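Local coordinates for aromatic amino acid aminotransferase I (Candida albicans WO-1, PDB 6HNU), which probably transfers the amino group of aromatic L-amino acids to 2-oxoglutarate, using pyridoxal 5'-phosphate and yielding aromatic oxo-acids and L-glutamate, at residues G46-D51 with S102-S107; P54-T59 with V85-A90; F109-F114 with F335-A340; V137-T142 with V327-P332. All coordinates share one frame; numbering follows the deposited sequence.

Contact 1 of 4, residues G46-D51 with S102-S107; sequences GLPLSD and SLQYGS. With PLP (pyridoxal-5'-phosphate), chain D; PHE (phenylalanine), chain E.
Gln-104 NE2 donates to Pro-48 O at 2.8 Å, the hydrogen bond that joins the two loops 46-51 and 102-107. The oxygen lies close to the amide plane of Gln-104, whereas the donor is tilted 34° from the plane of the proline carbonyl. At the other end of the amide, OE1 accepts from Tyr-105 N through a lone pair in the carbonyl plane, at 2.9 Å. Both ends are thus held and the flip of the group is fixed; a bend at chi2 (53°) folds the amide back so that OE1 reaches the N-H of the next residue. Pro-48 meets it from the opposite direction, with CD 3.4 Å from Gln-104 OE1, and also lies at the edge of the Tyr-105 ring. Leu-47 CD2 comes obliquely to that ring, 3.9 Å from Tyr-105 CD2, and touches the bound phenylalanine at CE1. CD1 of the bound phenylalanine lies over one face of the Tyr-105 ring, toward its rim, 3.8 Å from Tyr-105 CG. At the far end Tyr-105 OH makes a very short bond, 2.5 Å, to O3P of the pyridoxal phosphate, and bonds Lys-300 NZ of the second subunit. That subunit also holds this cofactor, through Thr-142 and Arg-307 among others. A tyrosine reaching across the dimer interface to the neighbour's cofactor phosphate is characteristic of the shared active sites of this aminotransferase family.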
loop_
_atom_site.group_PDB
_atom_site.type_symbol
_atom_site.label_atom_id
_atom_site.label_comp_id
_atom_site.label_asym_id
_atom_site.label_seq_id
_atom_site.Cartn_x
_atom_site.Cartn_y
_atom_site.Cartn_z
ATOM N N GLY B 46 19.940 -6.323 6.022
ATOM C CA GLY B 46 19.788 -4.961 5.460
ATOM C C GLY B 46 18.999 -4.024 6.367
ATOM O O GLY B 46 18.533 -2.972 5.864
ATOM N N LEU B 47 18.856 -4.359 7.652
ATOM C CA LEU B 47 17.962 -3.600 8.572
ATOM C C LEU B 47 18.679 -2.351 9.058
ATOM O O LEU B 47 19.806 -2.433 9.524
ATOM C CB LEU B 47 17.593 -4.448 9.785
ATOM C CG LEU B 47 16.565 -5.550 9.582
ATOM C CD1 LEU B 47 16.083 -6.050 10.946
ATOM C CD2 LEU B 47 15.385 -5.100 8.725
ATOM N N PRO B 48 18.033 -1.169 9.047
ATOM C CA PRO B 48 18.643 0.006 9.643
ATOM C C PRO B 48 18.511 -0.214 11.154
ATOM O O PRO B 48 17.801 -1.115 11.597
ATOM C CB PRO B 48 17.803 1.151 9.085
ATOM C CG PRO B 48 16.420 0.531 9.022
ATOM C CD PRO B 48 16.659 -0.907 8.599
ATOM N N LEU B 49 19.220 0.602 11.920
ATOM C CA LEU B 49 19.250 0.483 13.393
ATOM C C LEU B 49 18.170 1.451 13.890
ATOM O O LEU B 49 18.039 2.572 13.312
ATOM C CB LEU B 49 20.675 0.727 13.943
ATOM C CG LEU B 49 21.565 1.832 13.334
ATOM C CD1 LEU B 49 21.825 1.698 11.827
ATOM C CD2 LEU B 49 21.038 3.221 13.648
ATOM N N SER B 50 17.386 1.043 14.885
ATOM C CA SER B 50 16.305 1.882 15.461
ATOM C C SER B 50 16.901 3.138 16.132
ATOM O O SER B 50 16.160 4.119 16.310
ATOM C CB SER B 50 15.408 1.072 16.369
ATOM O OG SER B 50 15.984 0.896 17.661
ATOM N N ASP B 51 18.211 3.156 16.393
ATOM C CA ASP B 51 18.918 4.240 17.141
ATOM C C ASP B 51 18.668 5.598 16.482
ATOM O O ASP B 51 18.555 6.602 17.226
ATOM C CB ASP B 51 20.434 4.003 17.201
ATOM C CG ASP B 51 20.896 2.677 17.805
ATOM O OD1 ASP B 51 20.035 1.789 18.108
ATOM O OD2 ASP B 51 22.132 2.530 17.983
ATOM N N SER B 102 7.606 -1.023 15.775
ATOM C CA SER B 102 6.528 -0.696 14.795
ATOM C C SER B 102 7.072 0.130 13.610
ATOM O O SER B 102 6.464 0.077 12.536
ATOM C CB SER B 102 5.330 -0.025 15.479
ATOM O OG SER B 102 5.738 0.982 16.395
ATOM N N LEU B 103 8.156 0.891 13.776
ATOM C CA LEU B 103 8.781 1.723 12.698
ATOM C C LEU B 103 9.962 0.978 12.033
ATOM O O LEU B 103 10.568 1.518 11.079
ATOM C CB LEU B 103 9.223 3.076 13.280
ATOM C CG LEU B 103 8.101 3.991 13.749
ATOM C CD1 LEU B 103 8.670 5.349 14.130
ATOM C CD2 LEU B 103 7.026 4.145 12.665
ATOM N N GLN B 104 10.257 -0.245 12.483
ATOM C CA GLN B 104 11.236 -1.156 11.835
ATOM C C GLN B 104 10.517 -1.983 10.762
ATOM O O GLN B 104 9.329 -2.250 10.919
ATOM C CB GLN B 104 11.879 -2.065 12.888
ATOM C CG GLN B 104 12.993 -2.965 12.356
ATOM C CD GLN B 104 14.070 -2.206 11.615
ATOM O OE1 GLN B 104 13.938 -1.892 10.432
ATOM N NE2 GLN B 104 15.156 -1.885 12.310
ATOM N N TYR B 105 11.218 -2.465 9.742
ATOM C CA TYR B 105 10.643 -3.528 8.880
ATOM C C TYR B 105 10.223 -4.693 9.786
ATOM O O TYR B 105 10.892 -4.963 10.805
ATOM C CB TYR B 105 11.647 -4.011 7.847
ATOM C CG TYR B 105 12.041 -3.010 6.792
ATOM C CD1 TYR B 105 11.203 -2.742 5.724
ATOM C CD2 TYR B 105 13.254 -2.353 6.851
ATOM C CE1 TYR B 105 11.581 -1.889 4.711
ATOM C CE2 TYR B 105 13.631 -1.453 5.867
ATOM C CZ TYR B 105 12.791 -1.228 4.795
ATOM O OH TYR B 105 13.157 -0.357 3.833
ATOM N N GLY B 106 9.139 -5.389 9.455
ATOM C CA GLY B 106 8.789 -6.618 10.185
ATOM C C GLY B 106 8.006 -7.596 9.337
ATOM O O GLY B 106 7.921 -7.391 8.110
ATOM N N SER B 107 7.430 -8.618 9.971
ATOM C CA SER B 107 6.641 -9.685 9.301
ATOM C C SER B 107 5.507 -9.031 8.502
ATOM O O SER B 107 4.791 -8.143 9.067
ATOM C CB SER B 107 6.087 -10.678 10.282
ATOM O OG SER B 107 5.160 -11.544 9.628
HETATM N N1 PLP D . 14.694 -0.837 -3.059
HETATM C C2 PLP D . 15.876 -1.378 -2.773
HETATM C C2A PLP D . 16.865 -1.554 -3.866
HETATM C C3 PLP D . 16.197 -1.781 -1.460
HETATM O O3 PLP D . 17.410 -2.357 -1.228
HETATM C C4 PLP D . 15.232 -1.632 -0.443
HETATM C C4A PLP D . 15.543 -2.074 0.921
HETATM C C5 PLP D . 13.998 -1.063 -0.775
HETATM C C6 PLP D . 13.762 -0.739 -2.090
HETATM C C5A PLP D . 12.922 -0.882 0.254
HETATM O O4P PLP D . 12.217 0.382 0.087
HETATM P P PLP D . 10.942 0.830 0.960
HETATM O O1P PLP D . 9.784 -0.054 0.495
HETATM O O2P PLP D . 10.866 2.290 0.610
HETATM O O3P PLP D . 11.323 0.589 2.425
HETATM N N PHE E . 15.576 -3.423 1.386
HETATM C CA PHE E . 15.313 -4.203 2.646
HETATM C C PHE E . 16.332 -5.354 2.743
HETATM O O PHE E . 15.989 -6.498 3.068
HETATM C CB PHE E . 13.847 -4.655 2.677
HETATM C CG PHE E . 13.527 -5.767 3.645
HETATM C CD1 PHE E . 13.960 -5.711 4.963
HETATM C CD2 PHE E . 12.796 -6.871 3.233
HETATM C CE1 PHE E . 13.662 -6.737 5.852
HETATM C CE2 PHE E . 12.496 -7.890 4.125
HETATM C CZ PHE E . 12.923 -7.819 5.433
HETATM O OXT PHE E . 17.539 -5.164 2.497
#

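Contact 2 of 4, residues P54-T59 with V85-A90; sequences PFEKVT and VFKKAA
Val-58 and Val-85 exchange two backbone hydrogen bonds, Val-85 N to Val-58 O at 2.8 Å and Val-58 N to Val-85 O at 2.9 Å, the mark of a hydrogen-bonded pair in an antiparallel two-stranded ribbon. A third bond, Lys-87 N to Glu-56 O at 2.8 Å, continues the pairing past Lys-57 and Phe-86, the non-hydrogen-bonded pair between them, whose CA atoms are 4.0 Å apart. Lys-57, Val-58 and Thr-59 also pair with a strand of the second subunit, so the sheet runs on across the dimer interface.

A water ties the end of the ribbon together: it donates to Glu-56 OE2 at 2.7 Å and accepts from Lys-88 N. The carboxylate is brought within reach of it by a chain bent at chi2 (59°).

On the face with Lys-57 and Phe-86 the two side chains run alongside each other. With chi1 at 85°, Lys-57 CG sits between the backbone N and the carbonyl carbon, and the extended chain beyond lays CD over the Phe-86 ring, 4.0 Å from its centroid, in a CH-pi contact. Its ammonium group goes on to a salt bridge with Glu-84. Val-58 and Val-85 lie side by side on the other face, CG1 of Val-58 against CB of Val-85, packed on Leu-99 and helix 334-377. Lys-87 sends its NZ to Phe-53 O, and on the way its CD passes 3.4 Å from Phe-55 O, a buried carbonyl oxygen with no polar partner in the model.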
loop_
_atom_site.group_PDB
_atom_site.type_symbol
_atom_site.label_atom_id
_atom_site.label_comp_id
_atom_site.label_asym_id
_atom_site.label_seq_id
_atom_site.Cartn_x
_atom_site.Cartn_y
_atom_site.Cartn_z
ATOM N N PRO B 54 13.883 9.158 14.212
ATOM C CA PRO B 54 13.724 10.446 14.898
ATOM C C PRO B 54 12.359 10.624 15.582
ATOM O O PRO B 54 11.756 11.666 15.441
ATOM C CB PRO B 54 13.948 11.445 13.755
ATOM C CG PRO B 54 13.311 10.743 12.557
ATOM C CD PRO B 54 13.721 9.287 12.752
ATOM N N PHE B 55 11.881 9.578 16.243
ATOM C CA PHE B 55 10.556 9.527 16.924
ATOM C C PHE B 55 10.723 8.862 18.281
ATOM O O PHE B 55 10.845 7.642 18.341
ATOM C CB PHE B 55 9.505 8.801 16.084
ATOM C CG PHE B 55 9.354 9.346 14.685
ATOM C CD1 PHE B 55 8.582 10.467 14.439
ATOM C CD2 PHE B 55 9.976 8.720 13.625
ATOM C CE1 PHE B 55 8.401 10.938 13.147
ATOM C CE2 PHE B 55 9.822 9.214 12.339
ATOM C CZ PHE B 55 9.029 10.306 12.104
ATOM N N GLU B 56 10.720 9.674 19.338
ATOM C CA GLU B 56 10.936 9.196 20.727
ATOM C C GLU B 56 9.609 8.650 21.235
ATOM O O GLU B 56 9.597 7.697 22.038
ATOM C CB GLU B 56 11.481 10.310 21.639
ATOM C CG GLU B 56 11.509 9.916 23.102
ATOM C CD GLU B 56 12.341 8.694 23.402
ATOM O OE1 GLU B 56 13.254 8.398 22.587
ATOM O OE2 GLU B 56 12.076 8.011 24.433
ATOM N N LYS B 57 8.523 9.252 20.774
ATOM C CA LYS B 57 7.169 8.776 21.062
ATOM C C LYS B 57 6.178 9.457 20.129
ATOM O O LYS B 57 6.516 10.513 19.537
ATOM C CB LYS B 57 6.787 9.019 22.527
ATOM C CG LYS B 57 6.227 10.381 22.866
ATOM C CD LYS B 57 5.797 10.474 24.333
ATOM C CE LYS B 57 5.346 11.872 24.697
ATOM N NZ LYS B 57 5.134 12.032 26.155
ATOM N N VAL B 58 5.032 8.807 19.996
ATOM C CA VAL B 58 3.816 9.374 19.355
ATOM C C VAL B 58 2.684 9.273 20.374
ATOM O O VAL B 58 2.672 8.295 21.219
ATOM C CB VAL B 58 3.472 8.672 18.032
ATOM C CG1 VAL B 58 3.128 7.211 18.212
ATOM C CG2 VAL B 58 2.320 9.385 17.356
ATOM N N THR B 59 1.811 10.274 20.374
ATOM C CA THR B 59 0.617 10.277 21.254
ATOM C C THR B 59 -0.597 10.593 20.396
ATOM O O THR B 59 -0.418 11.168 19.320
ATOM C CB THR B 59 0.767 11.263 22.423
ATOM O OG1 THR B 59 0.564 12.578 21.913
ATOM C CG2 THR B 59 2.116 11.169 23.095
ATOM N N VAL B 85 2.653 5.889 22.591
ATOM C CA VAL B 85 3.592 4.837 22.157
ATOM C C VAL B 85 5.007 5.411 22.125
ATOM O O VAL B 85 5.371 6.174 21.209
ATOM C CB VAL B 85 3.163 4.228 20.821
ATOM C CG1 VAL B 85 4.060 3.047 20.520
ATOM C CG2 VAL B 85 1.686 3.803 20.871
ATOM N N PHE B 86 5.812 5.008 23.102
ATOM C CA PHE B 86 7.249 5.325 23.158
ATOM C C PHE B 86 8.039 4.423 22.207
ATOM O O PHE B 86 7.584 3.300 21.853
ATOM C CB PHE B 86 7.738 5.143 24.597
ATOM C CG PHE B 86 7.245 6.206 25.536
ATOM C CD1 PHE B 86 6.029 6.069 26.190
ATOM C CD2 PHE B 86 8.007 7.340 25.776
ATOM C CE1 PHE B 86 5.604 7.045 27.083
ATOM C CE2 PHE B 86 7.562 8.324 26.659
ATOM C CZ PHE B 86 6.362 8.172 27.302
ATOM N N LYS B 87 9.242 4.901 21.852
ATOM C CA LYS B 87 10.245 4.159 21.056
ATOM C C LYS B 87 10.641 2.871 21.787
ATOM O O LYS B 87 10.738 1.808 21.112
ATOM C CB LYS B 87 11.448 5.075 20.796
ATOM C CG LYS B 87 12.588 4.478 19.974
ATOM C CD LYS B 87 13.347 5.578 19.261
ATOM C CE LYS B 87 14.569 5.114 18.531
ATOM N NZ LYS B 87 15.341 6.255 18.011
ATOM N N LYS B 88 10.844 2.936 23.108
ATOM C CA LYS B 88 11.368 1.778 23.889
ATOM C C LYS B 88 10.235 1.067 24.638
ATOM O O LYS B 88 9.439 1.745 25.318
ATOM C CB LYS B 88 12.432 2.226 24.900
ATOM C CG LYS B 88 13.685 2.873 24.312
ATOM C CD LYS B 88 14.816 3.119 25.320
ATOM C CE LYS B 88 14.358 3.283 26.761
ATOM N NZ LYS B 88 15.411 3.838 27.648
ATOM N N ALA B 89 10.199 -0.265 24.548
ATOM C CA ALA B 89 9.197 -1.133 25.212
ATOM C C ALA B 89 9.077 -0.787 26.714
ATOM O O ALA B 89 7.923 -0.641 27.223
ATOM C CB ALA B 89 9.540 -2.577 24.982
ATOM N N ALA B 90 10.196 -0.553 27.407
ATOM C CA ALA B 90 10.189 -0.353 28.876
ATOM C C ALA B 90 9.429 0.924 29.233
ATOM O O ALA B 90 8.999 1.028 30.400
ATOM C CB ALA B 90 11.593 -0.334 29.439
HETATM O O HOH W 1 11.158 5.532 24.681
#

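Contact 3 of 4, residues F109-F114 with F335-A340; sequences FGLPEF and FSEALA. Unlike the reference sequence in segment 109-114: Leu-111 (reference Ser).
Leu-111 N donates to Glu-337 OE2 at 2.9 Å, the hydrogen bond that links the start of helix 112-126 to helix 334-377. The bond is fairly straight, and the amide reaches the oxygen on its syn side, 20° out of the carboxylate plane. Glu-337 gets there with its CG anti to the backbone N (chi1 -153°) and an extended chain that sets the carboxylate well out from its own helix. Leu-111 occupies the N-cap position of helix 112-126, and the residue there is leucine where the reference sequence has serine. Just before it, Gly-110 has a positive phi at which a CB would press on the preceding carbonyl O.

The remaining contacts are apolar or weakly polar. Across one face of the Phe-114 ring lies Glu-337 CG, a CH-pi contact at 4.2 Å from the ring centroid; ring and carboxylate planes are 67° apart. Leu-111 crosses Glu-337 obliquely, its CD1 3.6 Å from Glu-337 CD. One turn further along helix 334-377, Ala-340 CB approaches Phe-114 CE1 at 4.2 Å. Val-137 of strand 133-138 also touches Phe-114 and Glu-337, and Leu-308 lies against the ring, which places the pair in the interior between helices and sheet.

The chemistry is that of a buried acid with an aliphatic stem held against an aromatic ring and a head held by the N-H of the residue before a helix. That one donor would probably help the carboxylate to stay ionised among apolar neighbours.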
loop_
_atom_site.group_PDB
_atom_site.type_symbol
_atom_site.label_atom_id
_atom_site.label_comp_id
_atom_site.label_asym_id
_atom_site.label_seq_id
_atom_site.Cartn_x
_atom_site.Cartn_y
_atom_site.Cartn_z
ATOM N N PHE B 109 2.811 -10.488 7.658
ATOM C CA PHE B 109 1.527 -11.009 8.199
ATOM C C PHE B 109 0.875 -9.922 9.069
ATOM O O PHE B 109 -0.345 -9.812 9.068
ATOM C CB PHE B 109 1.731 -12.267 9.047
ATOM C CG PHE B 109 1.992 -13.518 8.254
ATOM C CD1 PHE B 109 3.261 -13.800 7.777
ATOM C CD2 PHE B 109 0.991 -14.449 8.065
ATOM C CE1 PHE B 109 3.513 -14.973 7.093
ATOM C CE2 PHE B 109 1.251 -15.626 7.384
ATOM C CZ PHE B 109 2.500 -15.864 6.866
ATOM N N GLY B 110 1.698 -9.158 9.795
ATOM C CA GLY B 110 1.278 -8.022 10.639
ATOM C C GLY B 110 1.964 -8.057 11.991
ATOM O O GLY B 110 2.627 -9.080 12.309
ATOM N N LEU B 111 1.856 -6.980 12.772
ATOM C CA LEU B 111 2.490 -6.946 14.113
ATOM C C LEU B 111 1.664 -7.767 15.100
ATOM O O LEU B 111 0.443 -7.677 15.076
ATOM C CB LEU B 111 2.624 -5.489 14.537
ATOM C CG LEU B 111 3.619 -4.679 13.704
ATOM C CD1 LEU B 111 3.301 -3.191 13.785
ATOM C CD2 LEU B 111 5.056 -4.986 14.115
ATOM N N PRO B 112 2.285 -8.563 16.015
ATOM C CA PRO B 112 1.561 -9.556 16.814
ATOM C C PRO B 112 0.438 -9.015 17.713
ATOM O O PRO B 112 -0.635 -9.648 17.783
ATOM C CB PRO B 112 2.630 -10.252 17.710
ATOM C CG PRO B 112 3.978 -9.716 17.258
ATOM C CD PRO B 112 3.736 -8.610 16.250
ATOM N N GLU B 113 0.681 -7.883 18.379
ATOM C CA GLU B 113 -0.284 -7.256 19.314
ATOM C C GLU B 113 -1.544 -6.848 18.531
ATOM O O GLU B 113 -2.685 -7.034 19.034
ATOM C CB GLU B 113 0.334 -6.032 19.999
ATOM C CG GLU B 113 1.473 -6.380 20.948
ATOM C CD GLU B 113 2.859 -6.620 20.367
ATOM O OE1 GLU B 113 3.073 -6.533 19.110
ATOM O OE2 GLU B 113 3.741 -6.871 21.177
ATOM N N PHE B 114 -1.365 -6.313 17.331
ATOM C CA PHE B 114 -2.521 -5.855 16.510
ATOM C C PHE B 114 -3.297 -7.073 16.009
ATOM O O PHE B 114 -4.536 -7.120 16.169
ATOM C CB PHE B 114 -2.030 -4.974 15.370
ATOM C CG PHE B 114 -3.161 -4.566 14.461
ATOM C CD1 PHE B 114 -4.124 -3.667 14.897
ATOM C CD2 PHE B 114 -3.308 -5.160 13.230
ATOM C CE1 PHE B 114 -5.188 -3.328 14.079
ATOM C CE2 PHE B 114 -4.366 -4.821 12.408
ATOM C CZ PHE B 114 -5.289 -3.896 12.831
ATOM N N PHE B 335 2.961 3.734 12.124
ATOM C CA PHE B 335 2.205 4.734 12.911
ATOM C C PHE B 335 0.746 4.302 12.945
ATOM O O PHE B 335 0.165 4.307 14.022
ATOM C CB PHE B 335 2.367 6.156 12.377
ATOM C CG PHE B 335 3.746 6.745 12.559
ATOM C CD1 PHE B 335 4.232 7.016 13.829
ATOM C CD2 PHE B 335 4.524 7.089 11.467
ATOM C CE1 PHE B 335 5.503 7.561 13.990
ATOM C CE2 PHE B 335 5.793 7.624 11.626
ATOM C CZ PHE B 335 6.267 7.881 12.897
ATOM N N SER B 336 0.113 3.968 11.803
ATOM C CA SER B 336 -1.314 3.534 11.814
ATOM C C SER B 336 -1.462 2.296 12.723
ATOM O O SER B 336 -2.407 2.215 13.543
ATOM C CB SER B 336 -1.807 3.233 10.402
ATOM O OG SER B 336 -1.913 4.428 9.663
ATOM N N GLU B 337 -0.583 1.314 12.581
ATOM C CA GLU B 337 -0.821 0.005 13.248
ATOM C C GLU B 337 -0.555 0.150 14.752
ATOM O O GLU B 337 -1.278 -0.471 15.563
ATOM C CB GLU B 337 0.052 -1.068 12.610
ATOM C CG GLU B 337 -0.566 -2.426 12.735
ATOM C CD GLU B 337 0.179 -3.538 12.023
ATOM O OE1 GLU B 337 0.793 -3.274 10.980
ATOM O OE2 GLU B 337 0.144 -4.652 12.550
ATOM N N ALA B 338 0.474 0.921 15.114
ATOM C CA ALA B 338 0.824 1.175 16.532
ATOM C C ALA B 338 -0.279 2.020 17.187
ATOM O O ALA B 338 -0.697 1.673 18.327
ATOM C CB ALA B 338 2.170 1.840 16.638
ATOM N N LEU B 339 -0.785 3.044 16.485
ATOM C CA LEU B 339 -1.844 3.911 17.052
ATOM C C LEU B 339 -3.147 3.127 17.104
ATOM O O LEU B 339 -3.835 3.275 18.083
ATOM C CB LEU B 339 -1.982 5.200 16.248
ATOM C CG LEU B 339 -0.911 6.266 16.501
ATOM C CD1 LEU B 339 -1.069 7.432 15.518
ATOM C CD2 LEU B 339 -0.977 6.772 17.942
ATOM N N ALA B 340 -3.486 2.284 16.112
ATOM C CA ALA B 340 -4.747 1.489 16.118
ATOM C C ALA B 340 -4.692 0.489 17.274
ATOM O O ALA B 340 -5.642 0.350 18.042
ATOM C CB ALA B 340 -4.958 0.791 14.776
#

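Contact 4 of 4, residues V137-T142 with V327-P332; sequences VSVGNT and VSVQNP. With PLP (pyridoxal-5'-phosphate), chain I.
Val-139 and Val-137 both point toward the loop 327-332, and each applies a methyl to Pro-332. The ring of Pro-332 meets them at different places: Val-137 CG2 sits 3.6 Å from its CD, while Val-139 CG1 lies 3.6 Å from its CA. Between the two valines, Ser-138 turns its side chain away and only its carbonyl oxygen approaches the proline. The other methyl of Val-139 faces Val-329, the two side chains meeting tip to tip with CG2 4.1 Å from Val-329 CG1. Since chi1 of Val-139 is -61°, CG1 is anti to the carbonyl carbon and CG2 falls between the backbone N and that carbon, which lets the branches serve different partners. No hydrogen bond crosses the contact.

Within 137-142, Ser-138 OG accepts from Gly-140 N at 3.1 Å, an ST turn that leads from the strand into the helix. The chain then binds the cofactor phosphate: Asn-141 N donates to O1P at 2.8 Å, Thr-142 N and Thr-142 OG1 both to O3P, OG1 at 2.6 Å, so the phosphate rests at the N-terminal end of helix 141-152.

Around this, Val-137 packs on Leu-115 of helix 112-126, Pro-332 on Glu-337 of helix 334-377, and Val-329 meets Val-329 of the second subunit; strand 133-138, at one edge of the mixed central sheet, runs beside strand 309-314.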
loop_
_atom_site.group_PDB
_atom_site.type_symbol
_atom_site.label_atom_id
_atom_site.label_comp_id
_atom_site.label_asym_id
_atom_site.label_seq_id
_atom_site.Cartn_x
_atom_site.Cartn_y
_atom_site.Cartn_z
ATOM N N VAL B 137 -2.824 -8.551 7.905
ATOM C CA VAL B 137 -3.072 -7.109 7.720
ATOM C C VAL B 137 -3.185 -6.801 6.225
ATOM O O VAL B 137 -2.628 -7.531 5.351
ATOM C CB VAL B 137 -2.013 -6.273 8.441
ATOM C CG1 VAL B 137 -2.093 -6.523 9.922
ATOM C CG2 VAL B 137 -0.609 -6.506 7.885
ATOM N N SER B 138 -3.945 -5.753 5.946
ATOM C CA SER B 138 -4.015 -5.066 4.639
ATOM C C SER B 138 -3.824 -3.578 4.879
ATOM O O SER B 138 -3.872 -3.137 6.050
ATOM C CB SER B 138 -5.332 -5.328 3.980
ATOM O OG SER B 138 -6.339 -4.539 4.590
ATOM N N VAL B 139 -3.654 -2.813 3.804
ATOM C CA VAL B 139 -3.667 -1.326 3.916
ATOM C C VAL B 139 -5.034 -0.802 3.481
ATOM O O VAL B 139 -5.139 0.376 3.025
ATOM C CB VAL B 139 -2.472 -0.710 3.159
ATOM C CG1 VAL B 139 -1.174 -1.208 3.757
ATOM C CG2 VAL B 139 -2.485 -1.012 1.678
ATOM N N GLY B 140 -6.062 -1.588 3.747
ATOM C CA GLY B 140 -7.452 -1.273 3.406
ATOM C C GLY B 140 -8.018 -2.182 2.349
ATOM O O GLY B 140 -7.261 -2.935 1.710
ATOM N N ASN B 141 -9.337 -2.109 2.183
ATOM C CA ASN B 141 -10.078 -3.019 1.299
ATOM C C ASN B 141 -9.729 -2.726 -0.171
ATOM O O ASN B 141 -9.836 -3.665 -0.983
ATOM C CB ASN B 141 -11.574 -2.958 1.603
ATOM C CG ASN B 141 -12.007 -3.741 2.819
ATOM O OD1 ASN B 141 -11.176 -4.183 3.642
ATOM N ND2 ASN B 141 -13.315 -3.886 2.956
ATOM N N THR B 142 -9.358 -1.491 -0.514
ATOM C CA THR B 142 -8.930 -1.133 -1.883
ATOM C C THR B 142 -7.759 -2.048 -2.278
ATOM O O THR B 142 -7.841 -2.776 -3.282
ATOM C CB THR B 142 -8.563 0.354 -1.988
ATOM O OG1 THR B 142 -9.685 1.087 -1.474
ATOM C CG2 THR B 142 -8.270 0.724 -3.431
ATOM N N VAL B 327 6.201 -8.025 -1.810
ATOM C CA VAL B 327 6.775 -7.326 -2.999
ATOM C C VAL B 327 5.812 -6.295 -3.596
ATOM O O VAL B 327 6.105 -5.783 -4.691
ATOM C CB VAL B 327 7.210 -8.363 -4.043
ATOM C CG1 VAL B 327 8.285 -9.259 -3.452
ATOM C CG2 VAL B 327 6.037 -9.181 -4.564
ATOM N N SER B 328 4.713 -5.976 -2.919
ATOM C CA SER B 328 3.756 -4.918 -3.347
ATOM C C SER B 328 3.716 -3.850 -2.237
ATOM O O SER B 328 4.674 -3.026 -2.168
ATOM C CB SER B 328 2.426 -5.520 -3.746
ATOM O OG SER B 328 1.735 -6.110 -2.656
ATOM N N VAL B 329 2.865 -3.981 -1.240
ATOM C CA VAL B 329 2.694 -2.885 -0.243
ATOM C C VAL B 329 3.641 -3.023 0.945
ATOM O O VAL B 329 3.814 -1.993 1.631
ATOM C CB VAL B 329 1.235 -2.724 0.210
ATOM C CG1 VAL B 329 0.399 -2.252 -0.955
ATOM C CG2 VAL B 329 0.669 -3.991 0.813
ATOM N N GLN B 330 4.167 -4.220 1.208
ATOM C CA GLN B 330 5.159 -4.543 2.257
ATOM C C GLN B 330 4.447 -4.667 3.617
ATOM O O GLN B 330 4.400 -5.793 4.201
ATOM C CB GLN B 330 6.276 -3.508 2.149
ATOM C CG GLN B 330 7.657 -4.095 2.348
ATOM C CD GLN B 330 7.973 -4.193 3.813
ATOM O OE1 GLN B 330 7.516 -3.370 4.613
ATOM N NE2 GLN B 330 8.730 -5.208 4.175
ATOM N N ASN B 331 3.835 -3.582 4.102
ATOM C CA ASN B 331 3.177 -3.563 5.421
ATOM C C ASN B 331 2.423 -2.258 5.552
ATOM O O ASN B 331 2.782 -1.318 4.883
ATOM C CB ASN B 331 4.195 -3.667 6.560
ATOM C CG ASN B 331 4.227 -5.062 7.143
ATOM O OD1 ASN B 331 3.176 -5.709 7.247
ATOM N ND2 ASN B 331 5.410 -5.516 7.550
ATOM N N PRO B 332 1.375 -2.174 6.394
ATOM C CA PRO B 332 0.779 -0.887 6.719
ATOM C C PRO B 332 1.787 0.013 7.419
ATOM O O PRO B 332 2.768 -0.508 8.014
ATOM C CB PRO B 332 -0.328 -1.256 7.720
ATOM C CG PRO B 332 -0.593 -2.713 7.462
ATOM C CD PRO B 332 0.763 -3.276 7.143
HETATM N N1 PLP I . -14.900 -1.540 -0.925
HETATM C C2 PLP I . -16.091 -0.974 -1.134
HETATM C C2A PLP I . -17.183 -1.802 -1.715
HETATM C C3 PLP I . -16.322 0.364 -0.825
HETATM O O3 PLP I . -17.544 0.898 -1.129
HETATM C C4 PLP I . -15.264 1.133 -0.299
HETATM C C4A PLP I . -15.474 2.547 0.002
HETATM C C5 PLP I . -14.032 0.514 -0.050
HETATM C C6 PLP I . -13.894 -0.805 -0.402
HETATM C C5A PLP I . -12.836 1.292 0.442
HETATM O O4P PLP I . -12.173 0.592 1.530
HETATM P P PLP I . -10.843 1.051 2.174
HETATM O O1P PLP I . -10.725 0.065 3.314
HETATM O O2P PLP I . -11.048 2.527 2.618
HETATM O O3P PLP I . -9.746 0.920 1.120
#

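In the fold
Contacts 3 and 4 are buried and adjoin each other, about 12 Å between centres; they touch where Val-137 of contact 4 meets Gly-110 of contact 3. Contacts 1 and 2 are only partly buried and lie farther from the centre of the chain. Contact 2 is nested within the loop closed by contact 1, and Phe-335 of contact 3 lies edge-to-face against Phe-55 of contact 2. Chemistry follows place: a side-chain amide bond and ligand contacts at contact 1, backbone ladder and water at contact 2, a single carboxylate bond at contact 3, methyl packing at contact 4. Contacts 1 and 4 each serve a cofactor phosphate, but different ones.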